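Local coordinates for protein aminotransferase (Bacillus subtilis, PDB 6L1O) that is a pyridoxal-phosphate-dependent aminotransferase of the bacilysin operon, serving the biosynthesis of this dipeptide antibiotic, at residues 35-40 / 366-371; 41-46 / 296-301; 210-215 / 292-297; 300-305 / 318-323. All coordinates share one frame; numbering follows the deposited sequence.

Contact 1 of 4, residues 35-40 / 366-371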
loop_
_atom_site.group_PDB
_atom_site.type_symbol
_atom_site.label_atom_id
_atom_site.label_comp_id
_atom_site.label_asym_id
_atom_site.label_seq_id
_atom_site.Cartn_x
_atom_site.Cartn_y
_atom_site.Cartn_z
ATOM N N ILE B 35 4.444 -2.502 31.544
ATOM C CA ILE B 35 5.536 -3.138 30.812
ATOM C C ILE B 35 4.965 -4.053 29.743
ATOM O O ILE B 35 4.302 -5.053 30.069
ATOM C CB ILE B 35 6.377 -4.007 31.731
ATOM C CG1 ILE B 35 7.164 -3.102 32.671
ATOM C CG2 ILE B 35 7.296 -4.901 30.923
ATOM C CD1 ILE B 35 8.142 -3.900 33.446
ATOM N N ASN B 36 5.261 -3.737 28.489
ATOM C CA ASN B 36 4.597 -4.391 27.357
ATOM C C ASN B 36 5.526 -5.410 26.636
ATOM O O ASN B 36 6.329 -5.057 25.810
ATOM C CB ASN B 36 4.080 -3.320 26.402
ATOM C CG ASN B 36 3.463 -3.907 25.143
ATOM O OD1 ASN B 36 3.156 -5.108 25.068
ATOM N ND2 ASN B 36 3.317 -3.073 24.133
ATOM N N LEU B 37 5.377 -6.672 26.976
ATOM C CA LEU B 37 6.070 -7.723 26.245
ATOM C C LEU B 37 5.106 -8.449 25.274
ATOM O O LEU B 37 5.283 -9.634 25.000
ATOM C CB LEU B 37 6.702 -8.706 27.196
ATOM C CG LEU B 37 7.601 -8.098 28.269
ATOM C CD1 LEU B 37 8.308 -9.183 29.058
ATOM C CD2 LEU B 37 8.598 -7.092 27.700
ATOM N N GLY B 38 4.088 -7.730 24.809
ATOM C CA GLY B 38 3.041 -8.367 24.007
ATOM C C GLY B 38 3.146 -8.205 22.504
ATOM O O GLY B 38 2.315 -8.768 21.791
ATOM N N GLN B 39 4.107 -7.410 22.022
ATOM C CA GLN B 39 4.102 -6.981 20.615
ATOM C C GLN B 39 5.451 -7.231 19.996
ATOM O O GLN B 39 6.393 -7.446 20.666
ATOM C CB GLN B 39 3.719 -5.483 20.472
ATOM C CG GLN B 39 2.298 -5.211 20.883
ATOM C CD GLN B 39 1.911 -3.779 20.758
ATOM O OE1 GLN B 39 2.519 -2.912 21.366
ATOM N NE2 GLN B 39 0.890 -3.503 19.945
ATOM N N GLY B 40 5.513 -7.222 18.692
ATOM C CA GLY B 40 6.683 -7.582 17.949
ATOM C C GLY B 40 7.429 -6.377 17.364
ATOM O O GLY B 40 7.948 -6.462 16.254
ATOM N N VAL B 366 1.023 -18.364 26.372
ATOM C CA VAL B 366 1.093 -16.958 26.082
ATOM C C VAL B 366 2.378 -16.745 25.255
ATOM O O VAL B 366 3.366 -17.499 25.413
ATOM C CB VAL B 366 1.041 -16.052 27.315
ATOM C CG1 VAL B 366 -0.321 -16.089 27.972
ATOM C CG2 VAL B 366 2.136 -16.393 28.337
ATOM N N ARG B 367 2.371 -15.728 24.401
ATOM C CA ARG B 367 3.571 -15.319 23.649
ATOM C C ARG B 367 4.217 -14.110 24.325
ATOM O O ARG B 367 3.538 -13.135 24.657
ATOM C CB ARG B 367 3.228 -14.954 22.210
ATOM C CG ARG B 367 4.461 -14.863 21.321
ATOM C CD ARG B 367 4.154 -14.168 20.002
ATOM N NE ARG B 367 3.795 -12.808 20.213
ATOM C CZ ARG B 367 3.505 -11.916 19.277
ATOM N NH1 ARG B 367 3.490 -12.257 17.997
ATOM N NH2 ARG B 367 3.231 -10.664 19.646
ATOM N N ILE B 368 5.523 -14.170 24.506
ATOM C CA ILE B 368 6.233 -13.155 25.280
ATOM C C ILE B 368 7.404 -12.690 24.430
ATOM O O ILE B 368 8.165 -13.501 23.948
ATOM C CB ILE B 368 6.760 -13.711 26.633
ATOM C CG1 ILE B 368 5.650 -14.384 27.457
ATOM C CG2 ILE B 368 7.413 -12.616 27.481
ATOM C CD1 ILE B 368 6.140 -14.902 28.815
ATOM N N SER B 369 7.482 -11.402 24.157
ATOM C CA SER B 369 8.468 -10.987 23.145
ATOM C C SER B 369 9.660 -10.376 23.810
ATOM O O SER B 369 9.522 -9.652 24.804
ATOM C CB SER B 369 7.875 -10.011 22.145
ATOM O OG SER B 369 7.190 -9.035 22.841
ATOM N N MET B 370 10.795 -10.598 23.216
ATOM C CA MET B 370 12.061 -10.180 23.819
ATOM C C MET B 370 12.572 -8.893 23.126
ATOM O O MET B 370 13.772 -8.677 23.030
ATOM C CB MET B 370 13.070 -11.259 23.712
ATOM C CG MET B 370 12.720 -12.552 24.414
ATOM S SD MET B 370 12.739 -12.421 26.185
ATOM C CE MET B 370 11.011 -12.272 26.538
ATOM N N VAL B 371 11.651 -8.057 22.690
ATOM C CA VAL B 371 11.992 -6.735 22.109
ATOM C C VAL B 371 11.863 -5.640 23.164
ATOM O O VAL B 371 11.274 -4.603 22.930
ATOM C CB VAL B 371 11.123 -6.406 20.845
ATOM C CG1 VAL B 371 11.513 -7.286 19.683
ATOM C CG2 VAL B 371 9.615 -6.455 21.125
#
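Leu-37, Ser-369 and Arg-367 carry this contact, in which the segment 35-40 lies against the end of strand 365-369. The backbone O of Leu-37 takes a hydrogen bond from the N of Ser-369 at 2.9 Å, while the Leu-37 side chain leans on Ile-368, CD1 to CG2 at 3.9 Å. Ser-369 OG donates to Gln-39 O at 2.8 Å. The hydroxyl can do this because it stands between its own backbone N and carbonyl carbon (chi1 47°), turned toward the loop. Val-371 CG2 packs on the same Gln-39 O. On the first segment, Asn-36 OD1 receives Gly-38 N at 2.8 Å, an Asx turn that shapes the loop from within. Arg-367 bends at chi3 (65°) and brings NH2 to Gly-38 O at 3.0 Å, a weak bond at the guanidinium edge. Its stronger partner is Asn-178, bound through NH1, and the bound pyridoxal phosphate lies about 5 Å from the Arg-367 side chain. Its place is consistent with the arginine that receives the substrate carboxylate in class I aminotransferases. Bonds to Gly-38 and Asn-178 would then hold its guanidinium ready for that anion.

Contact 2 of 4, residues 41-46 / 296-301; sequences NPDLPT and RIYKER
Asp-43 and Arg-301 meet head-on in a bidentate salt bridge that ties the loop between strand 35-36 and helix 48-57 to helix 289-313 of this class I aminotransferase fold. The arginine presents its end: NH1 reaches Asp-43 OD1 at 2.8 Å in a nearly straight bond (165°), and NH2 reaches OD2 at 2.9 Å. The two flat groups are not coplanar; carboxylate and guanidinium are turned 39° against each other, with OD1 lying in the guanidinium plane and OD2 using its syn lone pair. An extended chain from CG to NE carries the charge out to the loop, and Ile-297 CG2 lies near the rim of one guanidinium face, 3.5 Å above its plane. NH1 also donates to Met-370 O, which helps fix the rotation of the group. Beside the bridge, Leu-44 and Ile-297 point at each other tip to tip, CD1 to CD1 at 3.9 Å. The loop also reaches the second subunit, where Asn-41 OD1 accepts from Tyr-66 N of that chain. Next to the salt bridge the Tyr-298 ring turns an edge toward Asp-43 OD1, and its buried OH, which has no hydrogen-bond partner in the model, rests 4.1 Å from Pro-42 CB.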
loop_
_atom_site.group_PDB
_atom_site.type_symbol
_atom_site.label_atom_id
_atom_site.label_comp_id
_atom_site.label_asym_id
_atom_site.label_seq_id
_atom_site.Cartn_x
_atom_site.Cartn_y
_atom_site.Cartn_z
ATOM N N ASN B 41 7.432 -5.235 18.085
ATOM C CA ASN B 41 8.019 -3.994 17.556
ATOM C C ASN B 41 9.479 -3.938 17.984
ATOM O O ASN B 41 9.727 -3.793 19.176
ATOM C CB ASN B 41 7.271 -2.787 18.095
ATOM C CG ASN B 41 7.621 -1.483 17.387
ATOM O OD1 ASN B 41 8.258 -1.468 16.328
ATOM N ND2 ASN B 41 7.186 -0.382 17.968
ATOM N N PRO B 42 10.431 -4.112 17.056
ATOM C CA PRO B 42 11.845 -4.038 17.488
ATOM C C PRO B 42 12.115 -2.790 18.290
ATOM O O PRO B 42 11.580 -1.752 17.998
ATOM C CB PRO B 42 12.608 -4.026 16.168
ATOM C CG PRO B 42 11.718 -4.796 15.231
ATOM C CD PRO B 42 10.362 -4.253 15.571
ATOM N N ASP B 43 12.883 -2.916 19.377
ATOM C CA ASP B 43 13.112 -1.778 20.226
ATOM C C ASP B 43 14.385 -1.018 19.776
ATOM O O ASP B 43 14.528 0.110 20.098
ATOM C CB ASP B 43 13.209 -2.241 21.706
ATOM C CG ASP B 43 14.304 -3.282 21.905
ATOM O OD1 ASP B 43 14.220 -4.396 21.307
ATOM O OD2 ASP B 43 15.279 -2.998 22.609
ATOM N N LEU B 44 15.280 -1.661 19.034
ATOM C CA LEU B 44 16.556 -1.076 18.659
ATOM C C LEU B 44 16.428 -0.346 17.305
ATOM O O LEU B 44 15.517 -0.647 16.539
ATOM C CB LEU B 44 17.634 -2.099 18.611
ATOM C CG LEU B 44 17.821 -2.717 19.991
ATOM C CD1 LEU B 44 18.700 -3.899 19.915
ATOM C CD2 LEU B 44 18.368 -1.671 20.980
ATOM N N PRO B 45 17.283 0.679 17.075
ATOM C CA PRO B 45 17.125 1.519 15.891
ATOM C C PRO B 45 17.605 0.848 14.607
ATOM O O PRO B 45 18.327 -0.162 14.614
ATOM C CB PRO B 45 17.996 2.759 16.208
ATOM C CG PRO B 45 19.079 2.236 17.080
ATOM C CD PRO B 45 18.400 1.144 17.931
ATOM N N THR B 46 17.127 1.370 13.458
ATOM C CA THR B 46 17.651 0.935 12.203
ATOM C C THR B 46 19.145 1.263 12.212
ATOM O O THR B 46 19.501 2.395 12.615
ATOM C CB THR B 46 16.925 1.670 11.049
ATOM O OG1 THR B 46 15.482 1.562 11.202
ATOM C CG2 THR B 46 17.369 1.169 9.697
ATOM N N ARG B 296 22.456 -11.992 18.462
ATOM C CA ARG B 296 23.100 -12.292 19.724
ATOM C C ARG B 296 22.458 -11.499 20.846
ATOM O O ARG B 296 22.354 -12.010 21.957
ATOM C CB ARG B 296 24.626 -12.020 19.703
ATOM C CG ARG B 296 25.465 -12.879 18.777
ATOM C CD ARG B 296 26.964 -12.730 19.099
ATOM N NE ARG B 296 27.505 -11.422 18.668
ATOM C CZ ARG B 296 27.897 -11.149 17.422
ATOM N NH1 ARG B 296 27.912 -12.122 16.504
ATOM N NH2 ARG B 296 28.372 -9.969 17.109
ATOM N N ILE B 297 22.000 -10.280 20.574
ATOM C CA ILE B 297 21.214 -9.498 21.533
ATOM C C ILE B 297 19.946 -10.259 21.941
ATOM O O ILE B 297 19.629 -10.366 23.153
ATOM C CB ILE B 297 20.852 -8.115 21.029
ATOM C CG1 ILE B 297 22.123 -7.231 20.948
ATOM C CG2 ILE B 297 19.806 -7.433 21.903
ATOM C CD1 ILE B 297 22.003 -5.969 20.135
ATOM N N TYR B 298 19.189 -10.729 20.929
ATOM C CA TYR B 298 17.957 -11.459 21.254
ATOM C C TYR B 298 18.252 -12.724 22.035
ATOM O O TYR B 298 17.530 -13.015 23.014
ATOM C CB TYR B 298 17.155 -11.742 19.961
ATOM C CG TYR B 298 16.551 -10.491 19.373
ATOM C CD1 TYR B 298 16.006 -9.501 20.180
ATOM C CD2 TYR B 298 16.531 -10.278 17.989
ATOM C CE1 TYR B 298 15.435 -8.378 19.645
ATOM C CE2 TYR B 298 15.978 -9.164 17.447
ATOM C CZ TYR B 298 15.428 -8.208 18.251
ATOM O OH TYR B 298 14.824 -7.091 17.711
ATOM N N LYS B 299 19.286 -13.474 21.633
ATOM C CA LYS B 299 19.648 -14.701 22.324
ATOM C C LYS B 299 20.033 -14.434 23.809
ATOM O O LYS B 299 19.657 -15.177 24.697
ATOM C CB LYS B 299 20.773 -15.434 21.569
ATOM C CG LYS B 299 21.288 -16.732 22.199
ATOM C CD LYS B 299 20.166 -17.731 22.436
ATOM C CE LYS B 299 20.701 -19.061 23.010
ATOM N NZ LYS B 299 19.656 -19.772 23.787
ATOM N N GLU B 300 20.754 -13.353 24.050
ATOM C CA GLU B 300 21.090 -12.981 25.410
ATOM C C GLU B 300 19.851 -12.652 26.230
ATOM O O GLU B 300 19.761 -13.007 27.400
ATOM C CB GLU B 300 22.040 -11.810 25.398
ATOM C CG GLU B 300 22.328 -11.130 26.721
ATOM C CD GLU B 300 22.987 -12.024 27.742
ATOM O OE1 GLU B 300 23.736 -12.961 27.341
ATOM O OE2 GLU B 300 22.764 -11.775 28.967
ATOM N N ARG B 301 18.901 -11.947 25.646
ATOM C CA ARG B 301 17.677 -11.569 26.348
ATOM C C ARG B 301 16.894 -12.825 26.671
ATOM O O ARG B 301 16.406 -12.969 27.760
ATOM C CB ARG B 301 16.817 -10.596 25.513
ATOM C CG ARG B 301 17.403 -9.207 25.441
ATOM C CD ARG B 301 16.621 -8.332 24.491
ATOM N NE ARG B 301 17.208 -6.987 24.394
ATOM C CZ ARG B 301 16.724 -6.017 23.639
ATOM N NH1 ARG B 301 15.591 -6.191 22.939
ATOM N NH2 ARG B 301 17.298 -4.853 23.655
#

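Contact 3 of 4, residues 210-215 / 292-297; sequences GAFEFD and ESLKRI
The carbonyl oxygen of Glu-213 receives the ammonium of Lys-295 at 2.9 Å, NZ to O, with the donor tilted 32° from the carbonyl plane. A long salt bridge within the helix, from NZ to Glu-292 OE2 at 4.0 Å, adds a second, looser attraction. To reach the loop the lysine leaves its helix with CG anti to the backbone N (chi1 -177°) and then bends at chi3 (95°), a value away from the staggered positions that turns CE and NZ toward Glu-213 O. On the way its CB and CG run past two phenylalanines. Lys-295 CG lies 3.7 Å from Phe-214 CD1, while Lys-295 CB comes within 4.1 Å of Phe-212 CD1; both rings slide past the lysine in the opposite direction. The segment 210-215 belongs to the loop after strand 202-206 of the large mixed sheet in this aminotransferase fold and follows directly on Tyr-209, which lines the cofactor pocket. Lys-295 thus ties a loop that begins at the pocket to helix 289-313. Phe-212 also meets the helix by its edge, CZ to Leu-294 CD2 at 3.8 Å, and Ala-211 CB sits over the centre of one ring face. The Phe-212 ring packs edge-to-face with Tyr-298 further along the helix. Phe-214 sets its own edge toward the backbone, CE1 to Lys-295 O at 3.6 Å.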
loop_
_atom_site.group_PDB
_atom_site.type_symbol
_atom_site.label_atom_id
_atom_site.label_comp_id
_atom_site.label_asym_id
_atom_site.label_seq_id
_atom_site.Cartn_x
_atom_site.Cartn_y
_atom_site.Cartn_z
ATOM N N GLY B 210 13.451 -14.954 9.155
ATOM C CA GLY B 210 14.501 -15.661 8.458
ATOM C C GLY B 210 15.919 -15.341 8.840
ATOM O O GLY B 210 16.822 -16.074 8.448
ATOM N N ALA B 211 16.136 -14.254 9.570
ATOM C CA ALA B 211 17.465 -13.911 10.076
ATOM C C ALA B 211 17.703 -14.584 11.452
ATOM O O ALA B 211 18.814 -14.653 11.938
ATOM C CB ALA B 211 17.636 -12.418 10.193
ATOM N N PHE B 212 16.678 -15.093 12.090
ATOM C CA PHE B 212 16.797 -15.419 13.513
ATOM C C PHE B 212 16.543 -16.869 13.845
ATOM O O PHE B 212 15.515 -17.194 14.385
ATOM C CB PHE B 212 15.866 -14.519 14.316
ATOM C CG PHE B 212 16.095 -13.061 14.068
ATOM C CD1 PHE B 212 17.264 -12.452 14.550
ATOM C CD2 PHE B 212 15.199 -12.297 13.337
ATOM C CE1 PHE B 212 17.500 -11.113 14.362
ATOM C CE2 PHE B 212 15.442 -10.943 13.136
ATOM C CZ PHE B 212 16.605 -10.356 13.624
ATOM N N GLU B 213 17.495 -17.734 13.521
ATOM C CA GLU B 213 17.520 -19.069 14.046
ATOM C C GLU B 213 18.863 -19.241 14.735
ATOM O O GLU B 213 19.904 -18.990 14.131
ATOM C CB GLU B 213 17.336 -20.105 12.955
ATOM C CG GLU B 213 17.478 -21.548 13.459
ATOM C CD GLU B 213 17.014 -22.580 12.432
ATOM O OE1 GLU B 213 16.386 -22.198 11.410
ATOM O OE2 GLU B 213 17.245 -23.779 12.641
ATOM N N PHE B 214 18.832 -19.644 16.002
ATOM C CA PHE B 214 20.011 -19.521 16.878
ATOM C C PHE B 214 21.082 -20.597 16.736
ATOM O O PHE B 214 22.274 -20.269 16.811
ATOM C CB PHE B 214 19.547 -19.436 18.305
ATOM C CG PHE B 214 18.652 -18.275 18.552
ATOM C CD1 PHE B 214 19.128 -16.969 18.395
ATOM C CD2 PHE B 214 17.315 -18.466 18.921
ATOM C CE1 PHE B 214 18.305 -15.878 18.631
ATOM C CE2 PHE B 214 16.481 -17.388 19.123
ATOM C CZ PHE B 214 16.981 -16.079 18.997
ATOM N N ASP B 215 20.682 -21.848 16.554
ATOM C CA ASP B 215 21.661 -22.983 16.452
ATOM C C ASP B 215 22.309 -23.124 15.062
ATOM O O ASP B 215 23.363 -23.725 14.939
ATOM C CB ASP B 215 21.036 -24.323 16.867
ATOM N N GLU B 292 23.901 -10.483 12.627
ATOM C CA GLU B 292 24.365 -11.502 13.553
ATOM C C GLU B 292 24.461 -10.918 14.969
ATOM O O GLU B 292 24.094 -11.588 15.953
ATOM C CB GLU B 292 25.714 -12.099 13.127
ATOM C CG GLU B 292 25.712 -12.880 11.817
ATOM C CD GLU B 292 25.110 -14.265 11.995
ATOM O OE1 GLU B 292 25.690 -15.055 12.754
ATOM O OE2 GLU B 292 24.046 -14.564 11.426
ATOM N N SER B 293 24.946 -9.683 15.074
ATOM C CA SER B 293 25.015 -8.983 16.330
ATOM C C SER B 293 23.622 -8.811 16.980
ATOM O O SER B 293 23.455 -9.013 18.208
ATOM C CB SER B 293 25.654 -7.623 16.145
ATOM O OG SER B 293 25.909 -7.005 17.381
ATOM N N LEU B 294 22.616 -8.478 16.165
ATOM C CA LEU B 294 21.282 -8.366 16.583
ATOM C C LEU B 294 20.697 -9.705 17.067
ATOM O O LEU B 294 20.044 -9.756 18.105
ATOM C CB LEU B 294 20.409 -7.786 15.461
ATOM C CG LEU B 294 18.967 -7.563 15.768
ATOM C CD1 LEU B 294 18.735 -6.665 16.974
ATOM C CD2 LEU B 294 18.288 -7.012 14.515
ATOM N N LYS B 295 20.935 -10.756 16.314
ATOM C CA LYS B 295 20.640 -12.089 16.783
ATOM C C LYS B 295 21.235 -12.450 18.182
ATOM O O LYS B 295 20.581 -13.131 18.993
ATOM C CB LYS B 295 21.144 -13.095 15.751
ATOM C CG LYS B 295 20.804 -14.541 16.144
ATOM C CD LYS B 295 20.817 -15.424 14.923
ATOM C CE LYS B 295 22.169 -16.110 14.740
ATOM N NZ LYS B 295 22.054 -17.163 13.701
ATOM N N ARG B 296 22.456 -11.992 18.462
ATOM C CA ARG B 296 23.100 -12.292 19.724
ATOM C C ARG B 296 22.458 -11.499 20.846
ATOM O O ARG B 296 22.354 -12.010 21.957
ATOM C CB ARG B 296 24.626 -12.020 19.703
ATOM C CG ARG B 296 25.465 -12.879 18.777
ATOM C CD ARG B 296 26.964 -12.730 19.099
ATOM N NE ARG B 296 27.505 -11.422 18.668
ATOM C CZ ARG B 296 27.897 -11.149 17.422
ATOM N NH1 ARG B 296 27.912 -12.122 16.504
ATOM N NH2 ARG B 296 28.372 -9.969 17.109
ATOM N N ILE B 297 22.000 -10.280 20.574
ATOM C CA ILE B 297 21.214 -9.498 21.533
ATOM C C ILE B 297 19.946 -10.259 21.941
ATOM O O ILE B 297 19.629 -10.366 23.153
ATOM C CB ILE B 297 20.852 -8.115 21.029
ATOM C CG1 ILE B 297 22.123 -7.231 20.948
ATOM C CG2 ILE B 297 19.806 -7.433 21.903
ATOM C CD1 ILE B 297 22.003 -5.969 20.135
#

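Contact 4 of 4, residues 300-305 / 318-323; sequences ERIDFF and EKPKGT
Ile-302 and Asp-303, neighbours on helix 289-313, face Pro-320 and Lys-319 of the loop that follows the helix. The isoleucine extends away from its backbone, with CG1 anti to the carbonyl carbon (chi1 -74°) and chi2 near 165°, which sends CD1 to Pro-320 CG at 3.7 Å. Its other branch, CG2, lies 4.0 Å from Pro-320 CD, so the two branches sit against adjacent carbons of one proline ring. Side chain and ring slide past each other in opposite directions. Beyond the ring, CD1 also comes near Thr-323 O.

Lys-319 is stretched out beyond CG and crosses Asp-303 at about a right angle. Its ammonium reaches Asp-303 OD1 in a salt bridge of 2.9 Å from NZ, although the hydrogen bond there is weak. CD and CE of the lysine pass the same oxygen, each 3.4 Å from OD1. Asp-303 has Lys-299 as its stronger partner, also through OD1, so two ammonium groups share one oxygen, which probably favours the charged carboxylate. A water completes the group: it donates to Asp-303 O at 2.6 Å and accepts from Lys-319 NZ at 2.8 Å, joining the lysine to the helix backbone as well.

At the far end of the loop Thr-323 OG1 donates to Gly-322 O and also hydrogen-bonds Tyr-325 N, at the start of strand 325-329. The arrangement is a helix-loop-strand connection of the class I aminotransferase fold, with the loop folded back along the helix it leaves and ending beside the cofactor pocket, where Thr-323 lies near Tyr-209.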
loop_
_atom_site.group_PDB
_atom_site.type_symbol
_atom_site.label_atom_id
_atom_site.label_comp_id
_atom_site.label_asym_id
_atom_site.label_seq_id
_atom_site.Cartn_x
_atom_site.Cartn_y
_atom_site.Cartn_z
ATOM N N GLU B 300 20.754 -13.353 24.050
ATOM C CA GLU B 300 21.090 -12.981 25.410
ATOM C C GLU B 300 19.851 -12.652 26.230
ATOM O O GLU B 300 19.761 -13.007 27.400
ATOM C CB GLU B 300 22.040 -11.810 25.398
ATOM C CG GLU B 300 22.328 -11.130 26.721
ATOM C CD GLU B 300 22.987 -12.024 27.742
ATOM O OE1 GLU B 300 23.736 -12.961 27.341
ATOM O OE2 GLU B 300 22.764 -11.775 28.967
ATOM N N ARG B 301 18.901 -11.947 25.646
ATOM C CA ARG B 301 17.677 -11.569 26.348
ATOM C C ARG B 301 16.894 -12.825 26.671
ATOM O O ARG B 301 16.406 -12.969 27.760
ATOM C CB ARG B 301 16.817 -10.596 25.513
ATOM C CG ARG B 301 17.403 -9.207 25.441
ATOM C CD ARG B 301 16.621 -8.332 24.491
ATOM N NE ARG B 301 17.208 -6.987 24.394
ATOM C CZ ARG B 301 16.724 -6.017 23.639
ATOM N NH1 ARG B 301 15.591 -6.191 22.939
ATOM N NH2 ARG B 301 17.298 -4.853 23.655
ATOM N N ILE B 302 16.802 -13.738 25.705
ATOM C CA ILE B 302 16.135 -15.011 25.880
ATOM C C ILE B 302 16.752 -15.816 27.023
ATOM O O ILE B 302 16.034 -16.294 27.919
ATOM C CB ILE B 302 16.169 -15.838 24.592
ATOM C CG1 ILE B 302 15.178 -15.243 23.587
ATOM C CG2 ILE B 302 15.846 -17.307 24.875
ATOM C CD1 ILE B 302 15.418 -15.765 22.173
ATOM N N ASP B 303 18.066 -15.922 27.015
ATOM C CA ASP B 303 18.775 -16.629 28.077
ATOM C C ASP B 303 18.599 -15.969 29.446
ATOM O O ASP B 303 18.270 -16.662 30.433
ATOM C CB ASP B 303 20.238 -16.768 27.728
ATOM C CG ASP B 303 20.479 -17.733 26.579
ATOM O OD1 ASP B 303 19.514 -18.307 26.020
ATOM O OD2 ASP B 303 21.650 -17.919 26.211
ATOM N N PHE B 304 18.816 -14.666 29.507
ATOM C CA PHE B 304 18.562 -13.871 30.721
ATOM C C PHE B 304 17.144 -14.034 31.291
ATOM O O PHE B 304 16.970 -14.292 32.508
ATOM C CB PHE B 304 18.805 -12.411 30.439
ATOM C CG PHE B 304 18.455 -11.488 31.580
ATOM C CD1 PHE B 304 19.296 -11.387 32.699
ATOM C CD2 PHE B 304 17.293 -10.734 31.550
ATOM C CE1 PHE B 304 18.982 -10.510 33.739
ATOM C CE2 PHE B 304 16.956 -9.886 32.585
ATOM C CZ PHE B 304 17.823 -9.774 33.682
ATOM N N PHE B 305 16.151 -13.822 30.424
ATOM C CA PHE B 305 14.768 -13.857 30.783
ATOM C C PHE B 305 14.285 -15.236 31.224
ATOM O O PHE B 305 13.569 -15.369 32.222
ATOM C CB PHE B 305 13.897 -13.425 29.575
ATOM C CG PHE B 305 12.419 -13.373 29.866
ATOM C CD1 PHE B 305 11.865 -12.301 30.600
ATOM C CD2 PHE B 305 11.590 -14.374 29.422
ATOM C CE1 PHE B 305 10.505 -12.255 30.870
ATOM C CE2 PHE B 305 10.235 -14.348 29.702
ATOM C CZ PHE B 305 9.687 -13.296 30.400
ATOM N N GLU B 318 10.517 -23.320 27.566
ATOM C CA GLU B 318 11.399 -23.834 26.542
ATOM C C GLU B 318 12.037 -22.646 25.844
ATOM O O GLU B 318 11.382 -21.657 25.627
ATOM C CB GLU B 318 10.615 -24.664 25.505
ATOM C CG GLU B 318 11.431 -25.773 24.871
ATOM C CD GLU B 318 11.584 -26.942 25.827
ATOM O OE1 GLU B 318 10.544 -27.511 26.233
ATOM O OE2 GLU B 318 12.722 -27.280 26.185
ATOM N N LYS B 319 13.331 -22.726 25.560
ATOM C CA LYS B 319 13.991 -21.680 24.788
ATOM C C LYS B 319 13.611 -21.857 23.306
ATOM O O LYS B 319 13.690 -22.963 22.775
ATOM C CB LYS B 319 15.495 -21.702 24.973
ATOM C CG LYS B 319 15.949 -21.268 26.383
ATOM C CD LYS B 319 17.422 -20.964 26.399
ATOM C CE LYS B 319 17.839 -20.668 27.833
ATOM N NZ LYS B 319 19.306 -20.500 27.927
ATOM N N PRO B 320 13.171 -20.777 22.652
ATOM C CA PRO B 320 12.819 -20.886 21.231
ATOM C C PRO B 320 13.988 -21.278 20.356
ATOM O O PRO B 320 15.123 -20.876 20.628
ATOM C CB PRO B 320 12.359 -19.451 20.890
ATOM C CG PRO B 320 13.023 -18.593 21.927
ATOM C CD PRO B 320 12.942 -19.411 23.148
ATOM N N LYS B 321 13.710 -22.002 19.274
ATOM C CA LYS B 321 14.742 -22.260 18.284
ATOM C C LYS B 321 14.996 -21.071 17.356
ATOM O O LYS B 321 16.110 -20.903 16.811
ATOM C CB LYS B 321 14.404 -23.482 17.442
ATOM C CG LYS B 321 14.599 -24.807 18.166
ATOM C CD LYS B 321 15.996 -24.913 18.743
ATOM C CE LYS B 321 16.226 -26.285 19.371
ATOM N NZ LYS B 321 15.460 -26.387 20.632
ATOM N N GLY B 322 14.014 -20.226 17.215
ATOM C CA GLY B 322 14.141 -19.036 16.339
ATOM C C GLY B 322 13.136 -18.000 16.742
ATOM O O GLY B 322 12.322 -18.244 17.628
ATOM N N THR B 323 13.171 -16.846 16.076
ATOM C CA THR B 323 12.394 -15.642 16.439
ATOM C C THR B 323 12.793 -15.024 17.800
ATOM O O THR B 323 13.559 -15.593 18.532
ATOM C CB THR B 323 10.877 -15.878 16.488
ATOM O OG1 THR B 323 10.470 -16.332 17.792
ATOM C CG2 THR B 323 10.405 -16.827 15.395
HETATM O O HOH W 1 18.967 -19.206 30.342
#

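Helix 289-313 is the common thread: contacts 2, 3 and 4 all use it, contact 3 sharing Arg-296 and Ile-297 with contact 2, and contact 4 sharing Glu-300 and Arg-301 with contact 2. Contact 1 meets contacts 2 and 4 through Met-370, O to Arg-301 NH1 at 3.1 Å and CG to Ile-302 CG1 at 3.7 Å. The loops of contacts 3 and 4 run side by side, with Phe-212 O 2.9 Å from Thr-323 N. Contacts 1 and 3 do not touch, their nearest atoms being about 6 Å apart. Around the bound pyridoxal phosphate, side chains approach to about 5 Å (Arg-367), 8 Å (Pro-42 and Thr-323) and 10 Å (Phe-212).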